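PDB 3IT5: protease lasA from Pseudomonas aeruginosa, which cleaves the pentaglycine cross-links of staphylococcal peptidoglycan as a zinc-dependent M23 endopeptidase and takes part in the degradation of host elastin. Local coordinates for residues 59-71 / 99-112. Residues are numbered along the deposited sequence; the frame is centred on the assembly and turned at random.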
ATOM      1  N   VAL A  59       7.811  -0.353 -13.554  1.00  5.28           N
ATOM      2  CA  VAL A  59       7.130  -1.578 -13.133  1.00  5.90           C
ATOM      3  C   VAL A  59       8.009  -2.817 -13.314  1.00  6.09           C
ATOM      4  O   VAL A  59       8.706  -2.966 -14.322  1.00  6.03           O
ATOM      5  CB  VAL A  59       5.791  -1.777 -13.903  1.00  5.66           C
ATOM      6  CG1 VAL A  59       5.158  -3.143 -13.580  1.00  6.14           C
ATOM      7  CG2 VAL A  59       4.816  -0.653 -13.582  1.00  5.65           C
ATOM      8  N   ARG A  60       7.983  -3.682 -12.306  1.00  6.55           N
ATOM      9  CA  ARG A  60       8.432  -5.058 -12.444  1.00  7.15           C
ATOM     10  C   ARG A  60       7.262  -5.961 -12.081  1.00  7.14           C
ATOM     11  O   ARG A  60       6.752  -5.895 -10.962  1.00  7.23           O
ATOM     12  CB  ARG A  60       9.631  -5.347 -11.532  1.00  7.59           C
ATOM     13  CG  ARG A  60      10.058  -6.834 -11.472  1.00  8.80           C
ATOM     14  CD  ARG A  60      10.788  -7.270 -12.748  1.00  9.98           C
ATOM     15  NE  ARG A  60      11.545  -8.528 -12.642  1.00 10.72           N
ATOM     16  CZ  ARG A  60      12.124  -9.004 -11.537  1.00 11.97           C
ATOM     17  NH1 ARG A  60      12.073  -8.339 -10.388  1.00 12.13           N
ATOM     18  NH2 ARG A  60      12.787 -10.154 -11.584  1.00 11.46           N
ATOM     19  N   VAL A  61       6.823  -6.786 -13.029  1.00  7.24           N
ATOM     20  CA  VAL A  61       5.844  -7.826 -12.719  1.00  7.40           C
ATOM     21  C   VAL A  61       6.604  -9.087 -12.296  1.00  7.64           C
ATOM     22  O   VAL A  61       7.101  -9.851 -13.136  1.00  7.61           O
ATOM     23  CB  VAL A  61       4.858  -8.100 -13.887  1.00  7.53           C
ATOM     24  CG1 VAL A  61       3.829  -9.167 -13.496  1.00  7.23           C
ATOM     25  CG2 VAL A  61       4.137  -6.816 -14.290  1.00  7.24           C
ATOM     26  N   LEU A  62       6.703  -9.271 -10.982  1.00  7.88           N
ATOM     27  CA  LEU A  62       7.433 -10.393 -10.383  1.00  8.15           C
ATOM     28  C   LEU A  62       6.682 -11.715 -10.536  1.00  7.99           C
ATOM     29  O   LEU A  62       7.296 -12.777 -10.619  1.00  7.77           O
ATOM     30  CB  LEU A  62       7.729 -10.106  -8.903  1.00  8.22           C
ATOM     31  CG  LEU A  62       8.871  -9.117  -8.636  1.00  8.64           C
ATOM     32  CD1 LEU A  62       8.578  -8.209  -7.448  1.00  8.85           C
ATOM     33  CD2 LEU A  62      10.189  -9.852  -8.445  1.00  9.50           C
ATOM     34  N   SER A  63       5.353 -11.632 -10.575  1.00  8.09           N
ATOM     35  CA  SER A  63       4.481 -12.793 -10.726  1.00  7.95           C
ATOM     36  C   SER A  63       3.052 -12.313 -10.973  1.00  7.89           C
ATOM     37  O   SER A  63       2.783 -11.111 -10.912  1.00  7.74           O
ATOM     38  CB  SER A  63       4.527 -13.667  -9.469  1.00  8.08           C
ATOM     39  OG  SER A  63       3.852 -13.040  -8.391  1.00  8.38           O
ATOM     40  N   ARG A  64       2.140 -13.250 -11.227  1.00  7.76           N
ATOM     41  CA  ARG A  64       0.713 -12.936 -11.429  1.00  7.61           C
ATOM     42  C   ARG A  64       0.069 -12.198 -10.245  1.00  7.40           C
ATOM     43  O   ARG A  64      -1.007 -11.608 -10.381  1.00  7.38           O
ATOM     44  CB  ARG A  64      -0.082 -14.216 -11.755  1.00  7.91           C
ATOM     45  CG  ARG A  64      -0.193 -15.239 -10.618  1.00  8.16           C
ATOM     46  CD  ARG A  64      -0.744 -16.582 -11.107  1.00  9.01           C
ATOM     47  NE  ARG A  64      -2.188 -16.533 -11.343  1.00  9.25           N
ATOM     48  CZ  ARG A  64      -3.110 -17.064 -10.544  1.00  9.06           C
ATOM     49  NH1 ARG A  64      -2.759 -17.720  -9.447  1.00  7.85           N
ATOM     50  NH2 ARG A  64      -4.394 -16.947 -10.853  1.00  9.68           N
ATOM     51  N   CYS A  65       0.735 -12.233  -9.091  1.00  7.16           N
ATOM     52  CA  CYS A  65       0.181 -11.669  -7.866  1.00  6.85           C
ATOM     53  C   CYS A  65       1.087 -10.657  -7.146  1.00  6.60           C
ATOM     54  O   CYS A  65       0.812 -10.276  -6.003  1.00  6.12           O
ATOM     55  CB  CYS A  65      -0.229 -12.802  -6.919  1.00  7.02           C
ATOM     56  SG  CYS A  65       1.088 -13.522  -5.926  1.00  7.42           S
ATOM     57  N   GLN A  66       2.153 -10.214  -7.815  1.00  6.06           N
ATOM     58  CA  GLN A  66       3.079  -9.249  -7.208  1.00  6.00           C
ATOM     59  C   GLN A  66       3.705  -8.285  -8.210  1.00  5.99           C
ATOM     60  O   GLN A  66       4.129  -8.693  -9.298  1.00  5.91           O
ATOM     61  CB  GLN A  66       4.177  -9.954  -6.403  1.00  5.78           C
ATOM     62  CG  GLN A  66       4.834  -9.050  -5.358  1.00  5.50           C
ATOM     63  CD  GLN A  66       5.869  -9.749  -4.493  1.00  5.35           C
ATOM     64  OE1 GLN A  66       5.979  -9.459  -3.298  1.00  5.53           O
ATOM     65  NE2 GLN A  66       6.644 -10.651  -5.088  1.00  3.97           N
ATOM     66  N   VAL A  67       3.767  -7.014  -7.806  1.00  5.99           N
ATOM     67  CA  VAL A  67       4.255  -5.901  -8.629  1.00  6.15           C
ATOM     68  C   VAL A  67       5.089  -4.959  -7.761  1.00  6.24           C
ATOM     69  O   VAL A  67       4.774  -4.748  -6.584  1.00  6.35           O
ATOM     70  CB  VAL A  67       3.072  -5.094  -9.249  1.00  6.23           C
ATOM     71  CG1 VAL A  67       3.540  -3.757  -9.838  1.00  6.45           C
ATOM     72  CG2 VAL A  67       2.356  -5.909 -10.320  1.00  6.32           C
ATOM     73  N   ARG A  68       6.149  -4.403  -8.346  1.00  6.12           N
ATOM     74  CA  ARG A  68       6.960  -3.368  -7.706  1.00  6.23           C
ATOM     75  C   ARG A  68       7.044  -2.148  -8.632  1.00  6.12           C
ATOM     76  O   ARG A  68       7.198  -2.292  -9.848  1.00  6.09           O
ATOM     77  CB  ARG A  68       8.358  -3.923  -7.374  1.00  6.59           C
ATOM     78  CG  ARG A  68       9.399  -2.921  -6.839  1.00  7.59           C
ATOM     79  CD  ARG A  68       9.580  -2.960  -5.306  1.00  9.86           C
ATOM     80  NE  ARG A  68       9.549  -4.313  -4.743  1.00 11.03           N
ATOM     81  CZ  ARG A  68      10.610  -5.086  -4.518  1.00 12.04           C
ATOM     82  NH1 ARG A  68      11.841  -4.665  -4.798  1.00 13.31           N
ATOM     83  NH2 ARG A  68      10.437  -6.294  -3.997  1.00 12.36           N
ATOM     84  N   VAL A  69       6.923  -0.953  -8.057  1.00  5.99           N
ATOM     85  CA  VAL A  69       7.111   0.288  -8.808  1.00  5.67           C
ATOM     86  C   VAL A  69       8.347   0.996  -8.254  1.00  5.69           C
ATOM     87  O   VAL A  69       8.408   1.316  -7.065  1.00  5.50           O
ATOM     88  CB  VAL A  69       5.851   1.199  -8.761  1.00  5.50           C
ATOM     89  CG1 VAL A  69       6.064   2.481  -9.572  1.00  5.87           C
ATOM     90  CG2 VAL A  69       4.630   0.448  -9.291  1.00  5.62           C
ATOM     91  N   THR A  70       9.336   1.218  -9.117  1.00  5.53           N
ATOM     92  CA  THR A  70      10.634   1.721  -8.685  1.00  5.35           C
ATOM     93  C   THR A  70      10.951   3.088  -9.292  1.00  5.63           C
ATOM     94  O   THR A  70      11.038   3.228 -10.517  1.00  5.59           O
ATOM     95  CB  THR A  70      11.756   0.715  -9.033  1.00  5.44           C
ATOM     96  OG1 THR A  70      11.400  -0.587  -8.541  1.00  5.00           O
ATOM     97  CG2 THR A  70      13.090   1.155  -8.430  1.00  5.16           C
ATOM     98  N   HIS A  71      11.113   4.084  -8.423  1.00  5.66           N
ATOM     99  CA  HIS A  71      11.445   5.457  -8.818  1.00  6.16           C
ATOM    100  C   HIS A  71      12.957   5.583  -9.066  1.00  6.04           C
ATOM    101  O   HIS A  71      13.738   4.811  -8.501  1.00  5.95           O
ATOM    102  CB  HIS A  71      10.985   6.427  -7.721  1.00  6.26           C
ATOM    103  CG  HIS A  71      10.895   7.859  -8.156  1.00  6.66           C
ATOM    104  ND1 HIS A  71       9.849   8.344  -8.914  1.00  7.32           N
ATOM    105  CD2 HIS A  71      11.707   8.916  -7.921  1.00  6.96           C
ATOM    106  CE1 HIS A  71      10.030   9.632  -9.140  1.00  7.15           C
ATOM    107  NE2 HIS A  71      11.149  10.006  -8.545  1.00  7.19           N
ATOM    108  N   LEU A  99      -2.683  -0.732 -11.686  1.00  4.87           N
ATOM    109  CA  LEU A  99      -1.782  -1.881 -11.809  1.00  4.39           C
ATOM    110  C   LEU A  99      -2.551  -3.189 -11.950  1.00  4.37           C
ATOM    111  O   LEU A  99      -2.024  -4.178 -12.469  1.00  4.23           O
ATOM    112  CB  LEU A  99      -0.858  -1.960 -10.590  1.00  4.34           C
ATOM    113  CG  LEU A  99      -0.056  -0.709 -10.209  1.00  4.23           C
ATOM    114  CD1 LEU A  99       0.860  -1.003  -9.022  1.00  3.92           C
ATOM    115  CD2 LEU A  99       0.754  -0.193 -11.393  1.00  4.11           C
ATOM    116  N   GLY A 100      -3.793  -3.186 -11.464  1.00  4.09           N
ATOM    117  CA  GLY A 100      -4.657  -4.358 -11.501  1.00  3.79           C
ATOM    118  C   GLY A 100      -5.727  -4.285 -10.425  1.00  4.14           C
ATOM    119  O   GLY A 100      -6.352  -3.239 -10.213  1.00  3.81           O
ATOM    120  N   VAL A 101      -5.936  -5.408  -9.745  1.00  3.93           N
ATOM    121  CA  VAL A 101      -6.862  -5.476  -8.616  1.00  4.23           C
ATOM    122  C   VAL A 101      -6.201  -6.264  -7.502  1.00  4.31           C
ATOM    123  O   VAL A 101      -5.224  -6.979  -7.751  1.00  4.45           O
ATOM    124  CB  VAL A 101      -8.207  -6.158  -9.002  1.00  4.28           C
ATOM    125  CG1 VAL A 101      -9.047  -5.251  -9.904  1.00  4.11           C
ATOM    126  CG2 VAL A 101      -7.965  -7.511  -9.680  1.00  4.32           C
ATOM    127  N   TYR A 102      -6.702  -6.131  -6.274  1.00  4.39           N
ATOM    128  CA  TYR A 102      -6.312  -7.088  -5.247  1.00  4.35           C
ATOM    129  C   TYR A 102      -7.131  -8.363  -5.421  1.00  4.34           C
ATOM    130  O   TYR A 102      -8.245  -8.324  -5.944  1.00  4.28           O
ATOM    131  CB  TYR A 102      -6.358  -6.511  -3.821  1.00  4.44           C
ATOM    132  CG  TYR A 102      -7.690  -6.000  -3.310  1.00  4.42           C
ATOM    133  CD1 TYR A 102      -8.635  -6.870  -2.767  1.00  4.65           C
ATOM    134  CD2 TYR A 102      -7.979  -4.635  -3.313  1.00  4.34           C
ATOM    135  CE1 TYR A 102      -9.851  -6.398  -2.274  1.00  4.75           C
ATOM    136  CE2 TYR A 102      -9.190  -4.151  -2.818  1.00  4.68           C
ATOM    137  CZ  TYR A 102     -10.119  -5.036  -2.303  1.00  5.02           C
ATOM    138  OH  TYR A 102     -11.315  -4.563  -1.817  1.00  5.07           O
ATOM    139  N   ALA A 103      -6.560  -9.494  -5.017  1.00  4.20           N
ATOM    140  CA  ALA A 103      -7.144 -10.801  -5.325  1.00  4.14           C
ATOM    141  C   ALA A 103      -8.391 -11.122  -4.499  1.00  4.19           C
ATOM    142  O   ALA A 103      -8.441 -10.860  -3.294  1.00  3.97           O
ATOM    143  CB  ALA A 103      -6.090 -11.902  -5.176  1.00  4.11           C
ATOM    144  N   GLY A 104      -9.396 -11.682  -5.170  1.00  4.31           N
ATOM    145  CA  GLY A 104     -10.631 -12.133  -4.515  1.00  4.11           C
ATOM    146  C   GLY A 104     -10.673 -13.635  -4.289  1.00  4.11           C
ATOM    147  O   GLY A 104     -11.703 -14.182  -3.883  1.00  4.15           O
ATOM    148  N   ASN A 105      -9.562 -14.305  -4.583  1.00  3.87           N
ATOM    149  CA  ASN A 105      -9.401 -15.720  -4.269  1.00  4.26           C
ATOM    150  C   ASN A 105      -8.034 -15.998  -3.645  1.00  4.16           C
ATOM    151  O   ASN A 105      -7.011 -15.486  -4.118  1.00  4.42           O
ATOM    152  CB  ASN A 105      -9.650 -16.602  -5.498  1.00  4.13           C
ATOM    153  CG  ASN A 105      -8.640 -16.374  -6.597  1.00  4.90           C
ATOM    154  OD1 ASN A 105      -7.627 -17.069  -6.664  1.00  5.79           O
ATOM    155  ND2 ASN A 105      -8.900 -15.405  -7.458  1.00  4.45           N
ATOM    156  N   ILE A 106      -8.031 -16.799  -2.582  1.00  4.13           N
ATOM    157  CA  ILE A 106      -6.822 -17.085  -1.801  1.00  4.00           C
ATOM    158  C   ILE A 106      -5.710 -17.718  -2.645  1.00  4.22           C
ATOM    159  O   ILE A 106      -4.525 -17.589  -2.339  1.00  4.10           O
ATOM    160  CB  ILE A 106      -7.147 -17.990  -0.573  1.00  4.00           C
ATOM    161  CG1 ILE A 106      -6.072 -17.836   0.513  1.00  3.67           C
ATOM    162  CG2 ILE A 106      -7.335 -19.459  -0.994  1.00  3.53           C
ATOM    163  CD1 ILE A 106      -6.495 -18.322   1.900  1.00  3.50           C
ATOM    164  N   ASN A 107      -6.116 -18.400  -3.711  1.00  4.62           N
ATOM    165  CA  ASN A 107      -5.204 -19.138  -4.569  1.00  4.91           C
ATOM    166  C   ASN A 107      -4.248 -18.182  -5.271  1.00  4.97           C
ATOM    167  O   ASN A 107      -3.023 -18.349  -5.211  1.00  4.75           O
ATOM    168  CB  ASN A 107      -6.008 -19.968  -5.581  1.00  5.04           C
ATOM    169  CG  ASN A 107      -7.287 -20.557  -4.973  1.00  5.81           C
ATOM    170  OD1 ASN A 107      -8.158 -19.827  -4.477  1.00  6.59           O
ATOM    171  ND2 ASN A 107      -7.401 -21.870  -5.006  1.00  6.75           N
ATOM    172  N   THR A 108      -4.821 -17.175  -5.920  1.00  4.87           N
ATOM    173  CA  THR A 108      -4.039 -16.119  -6.553  1.00  4.98           C
ATOM    174  C   THR A 108      -3.390 -15.245  -5.483  1.00  4.94           C
ATOM    175  O   THR A 108      -2.205 -14.927  -5.580  1.00  4.73           O
ATOM    176  CB  THR A 108      -4.898 -15.276  -7.502  1.00  4.89           C
ATOM    177  OG1 THR A 108      -5.573 -16.149  -8.419  1.00  4.87           O
ATOM    178  CG2 THR A 108      -4.037 -14.286  -8.286  1.00  4.92           C
ATOM    179  N   ALA A 109      -4.165 -14.898  -4.453  1.00  4.85           N
ATOM    180  CA  ALA A 109      -3.692 -14.070  -3.339  1.00  5.44           C
ATOM    181  C   ALA A 109      -2.359 -14.530  -2.751  1.00  5.46           C
ATOM    182  O   ALA A 109      -1.570 -13.718  -2.253  1.00  5.72           O
ATOM    183  CB  ALA A 109      -4.757 -13.993  -2.245  1.00  5.24           C
ATOM    184  N   LEU A 110      -2.110 -15.832  -2.814  1.00  5.58           N
ATOM    185  CA  LEU A 110      -0.896 -16.394  -2.247  1.00  5.99           C
ATOM    186  C   LEU A 110      -0.103 -17.176  -3.294  1.00  6.16           C
ATOM    187  O   LEU A 110       0.365 -18.277  -3.026  1.00  6.28           O
ATOM    188  CB  LEU A 110      -1.231 -17.268  -1.023  1.00  5.70           C
ATOM    189  CG  LEU A 110      -2.029 -16.612   0.114  1.00  5.49           C
ATOM    190  CD1 LEU A 110      -2.532 -17.657   1.077  1.00  5.25           C
ATOM    191  CD2 LEU A 110      -1.221 -15.540   0.860  1.00  5.67           C
ATOM    192  N   CYS A 111       0.057 -16.590  -4.482  1.00  6.94           N
ATOM    193  CA  CYS A 111       0.842 -17.211  -5.563  1.00  7.50           C
ATOM    194  C   CYS A 111       2.316 -17.405  -5.184  1.00  7.25           C
ATOM    195  O   CYS A 111       2.990 -18.316  -5.684  1.00  6.95           O
ATOM    196  CB  CYS A 111       0.717 -16.406  -6.867  1.00  7.70           C
ATOM    197  SG  CYS A 111       1.867 -15.010  -7.077  1.00  9.97           S
ATOM    198  N   GLU A 112       2.810 -16.544  -4.296  1.00  7.15           N
ATOM    199  CA  GLU A 112       4.200 -16.620  -3.853  1.00  7.17           C
ATOM    200  C   GLU A 112       4.306 -16.969  -2.370  1.00  6.91           C
ATOM    201  O   GLU A 112       5.273 -16.600  -1.707  1.00  6.57           O
ATOM    202  CB  GLU A 112       4.952 -15.325  -4.192  1.00  7.51           C
ATOM    203  CG  GLU A 112       5.283 -15.195  -5.675  1.00  7.69           C
ATOM    204  CD  GLU A 112       6.005 -13.909  -6.011  1.00  8.11           C
ATOM    205  OE1 GLU A 112       7.249 -13.859  -5.878  1.00  8.87           O
ATOM    206  OE2 GLU A 112       5.329 -12.950  -6.427  1.00  7.51           O
TER
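Cys65 and Cys111 join the turn of a β-hairpin to the segment that follows helix 106-109, their SG atoms 2.0 Å apart and the disulfide torsion at -80°. Packing is closest here: Cys65 CB also lies 3.2 Å from the carbonyl oxygen of Thr108, and Ser63 OG is 3.1 Å from Cys111 SG. Ser63 OG donates to Glu112 OE2 at a separation of 2.5 Å, short enough for the exact length to be doubtful, while accepting from Cys65 N, which closes an ST turn. One hydroxyl thus ties the turn's own backbone to the carboxylate across the contact. Gln66 crosses Glu112 almost at a right angle, amide and carboxylate planes 86° apart, but its OE1 is hydrogen-bonded to Asn78. Strands 57-63 and 66-70 form this hairpin, with a type I turn over 63-66 and a classic bulge where Leu62 and Ser63 face Gln66; they belong to the antiparallel sheet that supplies the zinc ligands Asp36 and His122, and the side chain of Cys65 is about 6 Å from that of His81, a probable catalytic residue. Farther along the hairpin, buried Leu99 meets Val67 and Val69 with CD1, 3.9 Å from Val67 CG1. On the exposed side the hold is slacker. Arg64 bends at chi3 and gives Thr108 OG1 a weak NH2 bond (2.8 Å, 115°), with Thr108 CG2 over one guanidinium face toward the rim.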